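Local coordinates for protein retinol dehydratase (Spodoptera frugiperda, PDB 1X8J) that converts retinol to anhydroretinol, probably through a sulfotransferase-type reaction, and is seen here with androsterone, adenosine-3'-5'-diphosphate and calcium, at residues M44-Y49 and G108-D113; A30-Y35 and Q117-D122; L7-E12 and N55-P60; A69-S74 and V192-H197. The protein carries 2 engineered substitutions. All coordinates share one frame; numbering follows the deposited sequence.

Contacts 1 and 2 have centres about 11 Å apart. Two probable hydrogen bonds link them: D113 N to Y120 OH (2.6 Å) and I111 O to T33 OG1 (2.7 Å). Contact 3, its centre about 16 Å from that of contact 1, touches it through I56 of helix 50-57. Contact 4, on strand 66-70 of the parallel sheet and helix 187-200, is centred as far from contact 1; nearest atoms are about 6 Å apart, without touching. First segments come in the order 7-12, 30-35, 44-49, 69-74. The N-terminal part, with its antiparallel sheet, is thus joined to the loop after strand 104-105. Contacts 1 and 2 border the steroid, and contact 4 forms part of the nucleotide site.

Contact 1. Residues M44-Y49 and G108-D113; sequences MVYRPY and GFMIYD. With AOI (Androsterone), chain F.
The Y46 ring has CG1 of I111 over one face. This CH-pi contact puts I111 CG1 4.0 Å from the Y46 ring centroid, 24° off the normal. The two side chains run side by side and point the same way, with I111 CD1 near Y46 OH. At the edge of the F109 ring, P48 O lies close to the plane, 3.6 Å from F109 CE1. F109 CZ also meets Y49 CD1 at a slant, 3.8 Å away. M110 fills the middle. Its CG sits between the backbone N and the carbonyl carbon (chi1 76°), and the extended chain brings SD up to Y46 and Y49. M110 SD makes an oblique Met-aromatic contact, 5.0 Å from the centroid of the Y49 ring. M110 SD also accepts a weak hydrogen bond from Y46 N at 3.6 Å. Next to M110, P48 CG packs against D113 CB at 3.6 Å. I111 CG2, meanwhile, touches androsterone C19 at 3.5 Å. The contact therefore backs one wall of the steroid site. Y46 stacks on Y35 at the start of neighbouring strand 35-38. Loop 108-113 packs on strand 43-46 through M110 and I111 and on helix 50-57 through F109.

Contact 2. Residues A30-Y35 and Q117-D122; sequences AFPTTY and QEEYND. With CA (calcium ion), chain C.
T33 OG1 is held from two sequence regions. Y120 OH donates a 2.6 Å hydrogen bond to T33 OG1, and the same threonine oxygen is also bonded to I111 O. Y120 OH is paired with D113 N, so the buried hydroxyls of T33 and Y120 both have partners. Y120 CG lies beside its backbone N (chi1 -67°), which carries the ring to T33. T33 OG1 arrives at the edge of that ring, near its plane. P32 covers one face. P32 CB lies 3.9 Å from the Y120 centroid, 19° off the normal, in a CH-pi contact. F31 CZ sits 3.6 Å from Y120 CE2. The pair is an offset edge-to-face stack, the Y120 edge turned to the F31 face and the planes at 70°. With a phenylalanine in place of Y120, the rings could still pack, but T33 OG1 and D113 N would probably each lose a polar partner. F31 also touches androsterone. A calcium ion is bound by E118 O at 2.8 Å and by N121 OD1 and D122 OD1, each at 2.5 Å. Segment 117-122 thus packs by Y120 on the F31 cluster beside the steroid and carries calcium ligands on its other side.

Contact 3. Residues L7-E12 and N55-P60; sequences LPFPYE and NIYNMP
Y57 reaches out from the end of helix 50-57 and meets residues L7 to Y11 from its CB to its OH. At the base, Y57 CB lies against F9 CD1, 3.6 Å away and near the plane of the F9 ring. CG of Y57 touches the same edge. The two rings form an offset edge-to-face pair, with the F9 edge turned to the Y57 face. The F9 and Y57 centroids are 5.6 Å apart and the planes stand at 86°. With chi1 at -164° the F9 ring swings away from its own N and in beside the helix. Further out, P10 takes over. P10 CD sits 3.4 Å from Y57 CE2 and over one face of the ring, 28° off the normal, as a CH-pi contact. Y57 CE2 is also approached by L7 CD2 at 3.9 Å, coming in at a slant. On the other branch, Y57 CE1 meets Y11 CE1 at 4.2 Å, again obliquely. At the tip, Y57 OH has P10 CG beside it, 3.6 Å away. N58 adds a polar touch just past the helix end: N58 ND2 gives L7 O a weak, bent hydrogen bond of 2.8 Å. ND2 has a second weak partner in A54 O. L7 is poorly ordered, so this end is loosely defined. Y11 is anchored elsewhere, its OH bonded to S168 O. The contact is thus mainly apolar and aromatic, near the surface, and packs the N-terminal segment on the end of helix 50-57 mainly through one tyrosine ring.

Contact 4. Residues A69-S74 and V192-H197; sequences ASYQRS and VSSFHH. With A3P (adenosine-3'-5'-diphosphate), chain D.
R73 folds back on itself, bent at chi2 and chi3, and this brings its NE to S193. S193 OG is turned anti to its own backbone N (chi1 -173°), where it meets both R73 and the nucleotide. R73 NE donates to S193 OG at 2.8 Å, with the oxygen tilted 24° out of the guanidinium plane. R73 NH2 adds a weak second bond to the same oxygen. S193 OG donates a hydrogen bond of 2.6 Å to A3P O3P, on the 3'-phosphate. The serine thus links arginine and phosphate. C5' of A3P lies over one face of the guanidinium and H197 CB over the opposite face. R73 NH1 comes within 3.0 Å of the 5'-phosphate oxygen A3P O6P, and R73 NH2 is also bonded to F310 O. An alanine in place of R73 removes these N-H groups, and S193 OG would probably be freer to turn away from the 3'-phosphate, with a gap opened between H197 CB and the nucleotide. Beside this, Q72 NE2 donates to S194 OG at 2.9 Å, near the amide plane. A water joins Q72 NE2, S194 O and H197 ND1. S74 N gives A3P O4P a weak bond of 3.1 Å. The loop after strand 66-70 serves the 5'-phosphate, and helix 187-200 serves the 3'-phosphate. This is the nucleotide site of the sulfotransferase fold, which belongs with the P-loop proteins.

Contact 1. Residues M44-Y49 and G108-D113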
# COMPACT_ATOMS: atom_id res chain seq x y z
N MET A 44 -6.27 11.75 -14.04
CA MET A 44 -5.59 10.46 -14.14
C MET A 44 -5.87 9.81 -15.49
O MET A 44 -7.02 9.50 -15.81
CB MET A 44 -6.07 9.51 -13.04
CG MET A 44 -5.67 9.88 -11.62
SD MET A 44 -3.93 9.55 -11.28
CE MET A 44 -3.94 7.75 -11.23
N VAL A 45 -4.82 9.60 -16.29
CA VAL A 45 -4.99 8.95 -17.59
C VAL A 45 -4.00 7.80 -17.72
O VAL A 45 -2.90 7.84 -17.17
CB VAL A 45 -4.73 9.91 -18.77
CG1 VAL A 45 -5.71 11.06 -18.75
CG2 VAL A 45 -3.28 10.42 -18.72
N TYR A 46 -4.41 6.75 -18.42
CA TYR A 46 -3.52 5.62 -18.63
C TYR A 46 -2.40 6.13 -19.54
O TYR A 46 -2.67 6.80 -20.54
CB TYR A 46 -4.28 4.46 -19.29
CG TYR A 46 -5.10 3.63 -18.33
CD1 TYR A 46 -6.49 3.67 -18.35
CD2 TYR A 46 -4.48 2.78 -17.42
CE1 TYR A 46 -7.24 2.89 -17.48
CE2 TYR A 46 -5.22 1.99 -16.55
CZ TYR A 46 -6.60 2.04 -16.59
OH TYR A 46 -7.33 1.25 -15.74
N ARG A 47 -1.16 5.81 -19.18
CA ARG A 47 0.01 6.26 -19.93
C ARG A 47 -0.17 6.32 -21.45
O ARG A 47 0.16 7.33 -22.08
CB ARG A 47 1.23 5.40 -19.56
CG ARG A 47 2.52 5.82 -20.24
CD ARG A 47 3.76 5.27 -19.55
NE ARG A 47 4.52 6.33 -18.90
CZ ARG A 47 4.56 6.55 -17.58
NH1 ARG A 47 3.87 5.77 -16.75
NH2 ARG A 47 5.27 7.56 -17.11
N PRO A 48 -0.68 5.24 -22.06
CA PRO A 48 -0.88 5.24 -23.52
C PRO A 48 -1.70 6.41 -24.07
O PRO A 48 -1.63 6.69 -25.26
CB PRO A 48 -1.55 3.89 -23.77
CG PRO A 48 -0.90 3.02 -22.73
CD PRO A 48 -0.94 3.90 -21.50
N TYR A 49 -2.45 7.09 -23.21
CA TYR A 49 -3.27 8.21 -23.68
C TYR A 49 -2.42 9.34 -24.26
O TYR A 49 -2.84 10.03 -25.19
CB TYR A 49 -4.12 8.78 -22.53
CG TYR A 49 -5.02 9.92 -22.99
CD1 TYR A 49 -6.15 9.67 -23.78
CD2 TYR A 49 -4.70 11.25 -22.70
CE1 TYR A 49 -6.93 10.72 -24.29
CE2 TYR A 49 -5.48 12.30 -23.20
CZ TYR A 49 -6.59 12.03 -24.00
OH TYR A 49 -7.35 13.06 -24.50
N GLY A 108 -11.35 4.87 -25.33
CA GLY A 108 -11.27 3.47 -24.95
C GLY A 108 -9.90 2.83 -25.11
O GLY A 108 -9.55 1.92 -24.35
N PHE A 109 -9.12 3.32 -26.07
CA PHE A 109 -7.80 2.79 -26.37
C PHE A 109 -6.74 2.89 -25.26
O PHE A 109 -5.94 1.98 -25.07
CB PHE A 109 -7.25 3.47 -27.63
CG PHE A 109 -6.70 4.86 -27.39
CD1 PHE A 109 -5.36 5.04 -27.06
CD2 PHE A 109 -7.54 5.97 -27.45
CE1 PHE A 109 -4.85 6.32 -26.78
CE2 PHE A 109 -7.05 7.26 -27.18
CZ PHE A 109 -5.70 7.44 -26.84
N MET A 110 -6.73 4.01 -24.54
CA MET A 110 -5.72 4.26 -23.53
C MET A 110 -5.46 3.18 -22.47
O MET A 110 -4.39 3.15 -21.86
CB MET A 110 -6.00 5.59 -22.83
CG MET A 110 -7.14 5.57 -21.83
SD MET A 110 -7.11 7.03 -20.78
CE MET A 110 -8.82 7.18 -20.33
N ILE A 111 -6.42 2.29 -22.25
CA ILE A 111 -6.24 1.27 -21.23
C ILE A 111 -5.33 0.13 -21.67
O ILE A 111 -4.92 -0.70 -20.86
CB ILE A 111 -7.63 0.70 -20.81
CG1 ILE A 111 -7.49 -0.16 -19.54
CG2 ILE A 111 -8.23 -0.11 -21.96
CD1 ILE A 111 -8.83 -0.47 -18.88
N TYR A 112 -5.00 0.11 -22.95
CA TYR A 112 -4.13 -0.93 -23.50
C TYR A 112 -2.78 -0.40 -23.99
O TYR A 112 -2.72 0.56 -24.75
CB TYR A 112 -4.84 -1.62 -24.66
CG TYR A 112 -3.99 -2.69 -25.29
CD1 TYR A 112 -3.66 -3.84 -24.59
CD2 TYR A 112 -3.50 -2.54 -26.60
CE1 TYR A 112 -2.87 -4.84 -25.16
CE2 TYR A 112 -2.71 -3.53 -27.18
CZ TYR A 112 -2.40 -4.68 -26.45
OH TYR A 112 -1.64 -5.69 -27.00
N ASP A 113 -1.71 -1.06 -23.55
CA ASP A 113 -0.37 -0.67 -23.97
C ASP A 113 0.25 -1.81 -24.78
O ASP A 113 0.66 -2.85 -24.23
CB ASP A 113 0.49 -0.35 -22.74
CG ASP A 113 1.89 0.14 -23.11
OD1 ASP A 113 2.61 0.62 -22.20
OD2 ASP A 113 2.29 0.05 -24.30
C1 AOI F . -9.06 -5.30 -20.51
C2 AOI F . -7.66 -5.90 -20.23
C3 AOI F . -7.31 -7.01 -21.24
O3 AOI F . -8.15 -8.15 -20.91
C4 AOI F . -7.50 -6.59 -22.67
C5 AOI F . -8.91 -5.99 -22.95
C6 AOI F . -9.08 -5.56 -24.44
C7 AOI F . -10.46 -4.99 -24.69
C8 AOI F . -10.80 -3.79 -23.77
C9 AOI F . -10.66 -4.22 -22.28
C10 AOI F . -9.20 -4.77 -21.98
C11 AOI F . -11.03 -3.01 -21.35
C12 AOI F . -12.47 -2.44 -21.63
C13 AOI F . -12.61 -2.04 -23.11
C14 AOI F . -12.22 -3.26 -24.01
C15 AOI F . -12.66 -2.76 -25.41
C16 AOI F . -14.05 -2.21 -25.10
C17 AOI F . -14.02 -1.79 -23.63
O17 AOI F . -14.96 -1.34 -23.03
C18 AOI F . -11.79 -0.73 -23.41
C19 AOI F . -8.15 -3.62 -22.17

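Contact 2. Residues A30-Y35 and Q117-D122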
# COMPACT_ATOMS: atom_id res chain seq x y z
N ALA A 30 -1.22 -5.06 -10.34
CA ALA A 30 -1.22 -6.27 -11.15
C ALA A 30 -1.59 -5.98 -12.60
O ALA A 30 -1.15 -6.68 -13.50
CB ALA A 30 -2.17 -7.31 -10.57
N PHE A 31 -2.39 -4.95 -12.81
CA PHE A 31 -2.76 -4.61 -14.17
C PHE A 31 -1.53 -3.96 -14.83
O PHE A 31 -0.89 -3.08 -14.26
CB PHE A 31 -3.95 -3.66 -14.19
CG PHE A 31 -4.57 -3.51 -15.55
CD1 PHE A 31 -5.16 -4.61 -16.18
CD2 PHE A 31 -4.50 -2.30 -16.23
CE1 PHE A 31 -5.67 -4.50 -17.47
CE2 PHE A 31 -5.02 -2.19 -17.53
CZ PHE A 31 -5.60 -3.29 -18.14
N PRO A 32 -1.19 -4.39 -16.06
CA PRO A 32 -0.04 -3.88 -16.80
C PRO A 32 0.04 -2.37 -17.02
O PRO A 32 1.09 -1.76 -16.82
CB PRO A 32 -0.12 -4.64 -18.13
CG PRO A 32 -0.78 -5.92 -17.76
CD PRO A 32 -1.89 -5.43 -16.85
N THR A 33 -1.06 -1.76 -17.43
CA THR A 33 -1.06 -0.33 -17.72
C THR A 33 -0.88 0.58 -16.51
O THR A 33 -1.48 0.38 -15.46
CB THR A 33 -2.34 0.07 -18.47
OG1 THR A 33 -2.64 -0.92 -19.47
CG2 THR A 33 -2.15 1.41 -19.16
N THR A 34 -0.05 1.61 -16.68
CA THR A 34 0.21 2.55 -15.59
C THR A 34 -0.41 3.90 -15.91
O THR A 34 -0.89 4.12 -17.03
CB THR A 34 1.73 2.72 -15.35
OG1 THR A 34 2.36 3.20 -16.55
CG2 THR A 34 2.35 1.38 -14.96
N TYR A 35 -0.41 4.79 -14.92
CA TYR A 35 -0.98 6.13 -15.06
C TYR A 35 0.04 7.28 -14.98
O TYR A 35 1.21 7.09 -14.64
CB TYR A 35 -1.99 6.41 -13.94
CG TYR A 35 -3.18 5.50 -13.82
CD1 TYR A 35 -3.20 4.44 -12.90
CD2 TYR A 35 -4.34 5.75 -14.56
CE1 TYR A 35 -4.36 3.66 -12.72
CE2 TYR A 35 -5.50 4.99 -14.39
CZ TYR A 35 -5.51 3.95 -13.47
OH TYR A 35 -6.66 3.22 -13.30
N GLN A 117 1.89 -6.15 -24.43
CA GLN A 117 0.94 -7.12 -24.93
C GLN A 117 0.96 -8.45 -24.18
O GLN A 117 -0.09 -8.94 -23.76
CB GLN A 117 1.16 -7.39 -26.43
CG GLN A 117 0.07 -8.27 -27.05
CD GLN A 117 0.31 -8.59 -28.52
OE1 GLN A 117 0.59 -7.70 -29.33
NE2 GLN A 117 0.19 -9.87 -28.87
N GLU A 118 2.14 -9.02 -24.00
CA GLU A 118 2.28 -10.31 -23.32
C GLU A 118 1.75 -10.30 -21.89
O GLU A 118 1.29 -11.32 -21.38
CB GLU A 118 3.75 -10.76 -23.25
CG GLU A 118 4.44 -11.04 -24.58
CD GLU A 118 4.89 -9.78 -25.30
OE1 GLU A 118 5.73 -9.91 -26.22
OE2 GLU A 118 4.41 -8.68 -24.94
N GLU A 119 1.82 -9.14 -21.24
CA GLU A 119 1.39 -9.00 -19.85
C GLU A 119 -0.10 -9.02 -19.54
O GLU A 119 -0.49 -9.37 -18.43
CB GLU A 119 1.99 -7.72 -19.25
CG GLU A 119 3.48 -7.79 -19.01
CD GLU A 119 4.09 -6.43 -18.77
OE1 GLU A 119 3.59 -5.69 -17.90
OE2 GLU A 119 5.08 -6.09 -19.45
N TYR A 120 -0.94 -8.68 -20.52
CA TYR A 120 -2.38 -8.63 -20.27
C TYR A 120 -3.12 -9.92 -19.99
O TYR A 120 -4.01 -9.95 -19.13
CB TYR A 120 -3.07 -7.87 -21.39
CG TYR A 120 -2.70 -6.42 -21.38
CD1 TYR A 120 -1.64 -5.95 -22.16
CD2 TYR A 120 -3.37 -5.52 -20.56
CE1 TYR A 120 -1.26 -4.62 -22.13
CE2 TYR A 120 -3.00 -4.18 -20.51
CZ TYR A 120 -1.94 -3.74 -21.30
OH TYR A 120 -1.58 -2.41 -21.28
N ASN A 121 -2.78 -11.00 -20.69
CA ASN A 121 -3.48 -12.26 -20.49
C ASN A 121 -3.14 -12.88 -19.14
O ASN A 121 -3.84 -13.77 -18.66
CB ASN A 121 -3.15 -13.23 -21.63
CG ASN A 121 -1.76 -13.85 -21.51
OD1 ASN A 121 -0.77 -13.15 -21.25
ND2 ASN A 121 -1.68 -15.16 -21.71
N ASP A 122 -2.08 -12.38 -18.51
CA ASP A 122 -1.66 -12.91 -17.21
C ASP A 122 -2.56 -12.51 -16.05
O ASP A 122 -2.38 -12.98 -14.94
CB ASP A 122 -0.22 -12.48 -16.91
CG ASP A 122 0.74 -12.78 -18.05
OD1 ASP A 122 0.52 -13.77 -18.79
OD2 ASP A 122 1.72 -12.03 -18.21
CA CA C . 1.55 -14.09 -21.01

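Contact 3. Residues L7-E12 and N55-P60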
# COMPACT_ATOMS: atom_id res chain seq x y z
N LEU A 7 -2.99 24.16 -33.58
CA LEU A 7 -3.06 24.43 -32.11
C LEU A 7 -2.25 23.38 -31.34
O LEU A 7 -2.45 22.18 -31.50
CB LEU A 7 -4.52 24.43 -31.64
CG LEU A 7 -4.83 24.77 -30.18
CD1 LEU A 7 -4.23 26.12 -29.80
CD2 LEU A 7 -6.34 24.79 -29.99
N PRO A 8 -1.32 23.83 -30.49
CA PRO A 8 -0.50 22.89 -29.71
C PRO A 8 -1.16 22.45 -28.40
O PRO A 8 -2.01 23.14 -27.85
CB PRO A 8 0.78 23.69 -29.46
CG PRO A 8 0.23 25.08 -29.25
CD PRO A 8 -0.81 25.21 -30.35
N PHE A 9 -0.75 21.28 -27.92
CA PHE A 9 -1.27 20.73 -26.67
C PHE A 9 -0.70 21.55 -25.50
O PHE A 9 0.50 21.50 -25.22
CB PHE A 9 -0.87 19.26 -26.55
CG PHE A 9 -1.65 18.50 -25.53
CD1 PHE A 9 -3.03 18.38 -25.64
CD2 PHE A 9 -1.02 17.90 -24.44
CE1 PHE A 9 -3.76 17.69 -24.69
CE2 PHE A 9 -1.75 17.21 -23.48
CZ PHE A 9 -3.12 17.10 -23.61
N PRO A 10 -1.55 22.30 -24.80
CA PRO A 10 -1.16 23.14 -23.67
C PRO A 10 -0.96 22.46 -22.34
O PRO A 10 -0.90 23.14 -21.31
CB PRO A 10 -2.29 24.14 -23.60
CG PRO A 10 -3.46 23.26 -23.85
CD PRO A 10 -3.01 22.40 -25.02
N TYR A 11 -0.83 21.14 -22.32
CA TYR A 11 -0.68 20.45 -21.05
C TYR A 11 0.58 19.63 -20.86
O TYR A 11 1.09 19.01 -21.79
CB TYR A 11 -1.89 19.55 -20.80
CG TYR A 11 -3.21 20.27 -20.74
CD1 TYR A 11 -4.30 19.85 -21.50
CD2 TYR A 11 -3.39 21.38 -19.91
CE1 TYR A 11 -5.52 20.50 -21.44
CE2 TYR A 11 -4.61 22.04 -19.84
CZ TYR A 11 -5.67 21.59 -20.61
OH TYR A 11 -6.89 22.24 -20.56
N GLU A 12 1.07 19.64 -19.63
CA GLU A 12 2.25 18.87 -19.26
C GLU A 12 1.72 17.69 -18.44
O GLU A 12 0.64 17.78 -17.85
CB GLU A 12 3.20 19.69 -18.38
CG GLU A 12 3.78 20.94 -19.02
CD GLU A 12 4.62 20.63 -20.24
OE1 GLU A 12 5.54 19.79 -20.14
OE2 GLU A 12 4.36 21.23 -21.31
N ASN A 55 -3.70 14.98 -30.68
CA ASN A 55 -4.66 14.79 -31.76
C ASN A 55 -6.10 14.96 -31.28
O ASN A 55 -6.91 15.60 -31.96
CB ASN A 55 -4.50 13.40 -32.40
CG ASN A 55 -3.13 13.20 -33.00
OD1 ASN A 55 -2.52 14.14 -33.52
ND2 ASN A 55 -2.63 11.96 -32.95
N ILE A 56 -6.42 14.40 -30.12
CA ILE A 56 -7.77 14.52 -29.57
C ILE A 56 -8.07 15.98 -29.27
O ILE A 56 -9.14 16.48 -29.63
CB ILE A 56 -7.93 13.67 -28.29
CG1 ILE A 56 -7.88 12.18 -28.65
CG2 ILE A 56 -9.25 13.99 -27.60
CD1 ILE A 56 -7.95 11.26 -27.48
N TYR A 57 -7.13 16.67 -28.64
CA TYR A 57 -7.32 18.08 -28.32
C TYR A 57 -7.63 18.87 -29.60
O TYR A 57 -8.40 19.82 -29.58
CB TYR A 57 -6.06 18.63 -27.64
CG TYR A 57 -6.23 20.00 -27.01
CD1 TYR A 57 -6.97 20.17 -25.84
CD2 TYR A 57 -5.65 21.13 -27.59
CE1 TYR A 57 -7.14 21.42 -25.25
CE2 TYR A 57 -5.80 22.39 -27.01
CZ TYR A 57 -6.55 22.53 -25.85
OH TYR A 57 -6.71 23.78 -25.28
N ASN A 58 -7.03 18.44 -30.71
CA ASN A 58 -7.20 19.10 -32.01
C ASN A 58 -8.02 18.33 -33.04
O ASN A 58 -7.98 18.67 -34.23
CB ASN A 58 -5.82 19.37 -32.63
CG ASN A 58 -4.98 20.30 -31.80
OD1 ASN A 58 -5.32 21.48 -31.65
ND2 ASN A 58 -3.89 19.78 -31.24
N MET A 59 -8.76 17.31 -32.62
CA MET A 59 -9.55 16.53 -33.58
C MET A 59 -10.58 17.36 -34.35
O MET A 59 -11.29 18.18 -33.77
CB MET A 59 -10.25 15.37 -32.87
CG MET A 59 -11.38 15.79 -31.94
SD MET A 59 -12.21 14.40 -31.13
CE MET A 59 -12.49 15.07 -29.50
N PRO A 60 -10.64 17.18 -35.67
CA PRO A 60 -11.61 17.94 -36.47
C PRO A 60 -13.03 17.50 -36.14
O PRO A 60 -13.31 16.31 -36.12
CB PRO A 60 -11.23 17.57 -37.91
CG PRO A 60 -9.75 17.34 -37.81
CD PRO A 60 -9.63 16.54 -36.53

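Contact 4. Residues A69-S74 and V192-H197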
# COMPACT_ATOMS: atom_id res chain seq x y z
N ALA A 69 -20.95 11.94 -23.25
CA ALA A 69 -19.84 12.05 -22.30
C ALA A 69 -20.28 11.81 -20.87
O ALA A 69 -21.47 11.89 -20.55
CB ALA A 69 -19.20 13.45 -22.40
N SER A 70 -19.31 11.53 -20.02
CA SER A 70 -19.60 11.25 -18.62
C SER A 70 -18.38 10.67 -17.95
O SER A 70 -17.44 10.21 -18.61
CB SER A 70 -20.67 10.17 -18.52
OG SER A 70 -20.11 8.91 -18.91
N TYR A 71 -18.40 10.71 -16.62
CA TYR A 71 -17.36 10.04 -15.87
C TYR A 71 -17.98 8.62 -15.89
O TYR A 71 -19.18 8.47 -15.65
CB TYR A 71 -17.25 10.53 -14.44
CG TYR A 71 -16.18 9.77 -13.70
CD1 TYR A 71 -14.84 10.16 -13.78
CD2 TYR A 71 -16.49 8.58 -13.03
CE1 TYR A 71 -13.83 9.38 -13.23
CE2 TYR A 71 -15.49 7.79 -12.47
CZ TYR A 71 -14.16 8.20 -12.58
OH TYR A 71 -13.17 7.38 -12.09
N GLN A 72 -17.17 7.60 -16.18
CA GLN A 72 -17.63 6.22 -16.28
C GLN A 72 -18.62 5.73 -15.22
O GLN A 72 -18.57 6.13 -14.06
CB GLN A 72 -16.43 5.27 -16.32
CG GLN A 72 -15.57 5.29 -15.07
CD GLN A 72 -14.68 4.06 -14.97
OE1 GLN A 72 -13.82 3.84 -15.82
NE2 GLN A 72 -14.89 3.25 -13.94
N ARG A 73 -19.52 4.84 -15.65
CA ARG A 73 -20.54 4.22 -14.80
C ARG A 73 -21.59 5.22 -14.31
O ARG A 73 -22.11 5.09 -13.20
CB ARG A 73 -19.87 3.52 -13.60
CG ARG A 73 -18.64 2.71 -13.98
CD ARG A 73 -18.99 1.70 -15.04
NE ARG A 73 -19.90 0.69 -14.52
CZ ARG A 73 -20.59 -0.15 -15.28
NH1 ARG A 73 -20.48 -0.10 -16.60
NH2 ARG A 73 -21.38 -1.06 -14.71
N SER A 74 -21.90 6.21 -15.14
CA SER A 74 -22.88 7.22 -14.76
C SER A 74 -24.13 7.20 -15.63
O SER A 74 -24.96 8.09 -15.51
CB SER A 74 -22.26 8.61 -14.84
OG SER A 74 -21.12 8.73 -14.01
N VAL A 192 -19.09 2.51 -6.33
CA VAL A 192 -19.47 1.11 -6.22
C VAL A 192 -19.52 0.45 -7.61
O VAL A 192 -19.02 -0.66 -7.80
CB VAL A 192 -20.83 0.95 -5.53
CG1 VAL A 192 -21.26 -0.53 -5.54
CG2 VAL A 192 -20.74 1.45 -4.09
N SER A 193 -20.13 1.14 -8.57
CA SER A 193 -20.21 0.60 -9.93
C SER A 193 -18.81 0.48 -10.56
O SER A 193 -18.51 -0.51 -11.25
CB SER A 193 -21.10 1.49 -10.80
OG SER A 193 -21.31 0.91 -12.08
N SER A 194 -17.94 1.46 -10.33
CA SER A 194 -16.59 1.41 -10.90
C SER A 194 -15.78 0.28 -10.28
O SER A 194 -14.93 -0.32 -10.94
CB SER A 194 -15.85 2.73 -10.68
OG SER A 194 -16.38 3.76 -11.49
N PHE A 195 -16.03 0.01 -9.00
CA PHE A 195 -15.34 -1.05 -8.29
C PHE A 195 -15.65 -2.37 -8.98
O PHE A 195 -14.73 -3.12 -9.34
CB PHE A 195 -15.81 -1.08 -6.84
CG PHE A 195 -15.41 -2.33 -6.09
CD1 PHE A 195 -14.09 -2.56 -5.74
CD2 PHE A 195 -16.37 -3.26 -5.71
CE1 PHE A 195 -13.72 -3.70 -5.01
CE2 PHE A 195 -16.02 -4.40 -4.97
CZ PHE A 195 -14.68 -4.62 -4.62
N HIS A 196 -16.93 -2.64 -9.20
CA HIS A 196 -17.37 -3.88 -9.84
C HIS A 196 -16.88 -3.95 -11.28
O HIS A 196 -16.45 -5.01 -11.75
CB HIS A 196 -18.90 -4.00 -9.79
CG HIS A 196 -19.43 -4.34 -8.43
ND1 HIS A 196 -19.44 -5.63 -7.94
CD2 HIS A 196 -19.95 -3.56 -7.46
CE1 HIS A 196 -19.94 -5.62 -6.72
NE2 HIS A 196 -20.26 -4.38 -6.40
N HIS A 197 -16.95 -2.82 -11.98
CA HIS A 197 -16.48 -2.74 -13.36
C HIS A 197 -15.00 -3.15 -13.37
O HIS A 197 -14.57 -3.94 -14.22
CB HIS A 197 -16.64 -1.31 -13.88
CG HIS A 197 -16.07 -1.08 -15.25
ND1 HIS A 197 -14.82 -0.54 -15.45
CD2 HIS A 197 -16.59 -1.31 -16.48
CE1 HIS A 197 -14.59 -0.43 -16.75
NE2 HIS A 197 -15.65 -0.89 -17.40
P1 A3P D . -24.66 -0.10 -11.53
O1P A3P D . -25.00 0.66 -10.32
O2P A3P D . -25.63 -1.18 -11.73
O3P A3P D . -23.28 -0.62 -11.45
P2 A3P D . -22.21 3.33 -17.79
O4P A3P D . -22.04 4.78 -17.92
O5P A3P D . -22.99 2.81 -18.92
O6P A3P D . -20.89 2.65 -17.70
O5' A3P D . -22.99 3.05 -16.46
C5' A3P D . -23.30 1.75 -16.01
C4' A3P D . -24.35 1.83 -14.91
O4' A3P D . -25.66 2.05 -15.53
C3' A3P D . -24.49 0.53 -14.13
O3' A3P D . -24.77 0.89 -12.76
C2' A3P D . -25.61 -0.18 -14.92
O2' A3P D . -26.24 -1.33 -14.36
C1' A3P D . -26.54 0.99 -15.20
N9 A3P D . -27.47 0.72 -16.31
C8 A3P D . -27.20 0.24 -17.58
N7 A3P D . -28.26 0.10 -18.35
C5 A3P D . -29.30 0.52 -17.53
C6 A3P D . -30.74 0.64 -17.72
N6 A3P D . -31.38 0.32 -18.86
N1 A3P D . -31.50 1.12 -16.65
C2 A3P D . -30.90 1.46 -15.47
N3 A3P D . -29.57 1.39 -15.18
C4 A3P D . -28.82 0.91 -16.26
O HOH W 1 -13.79 0.59 -13.38
O HOH W 2 -20.36 -2.35 -12.23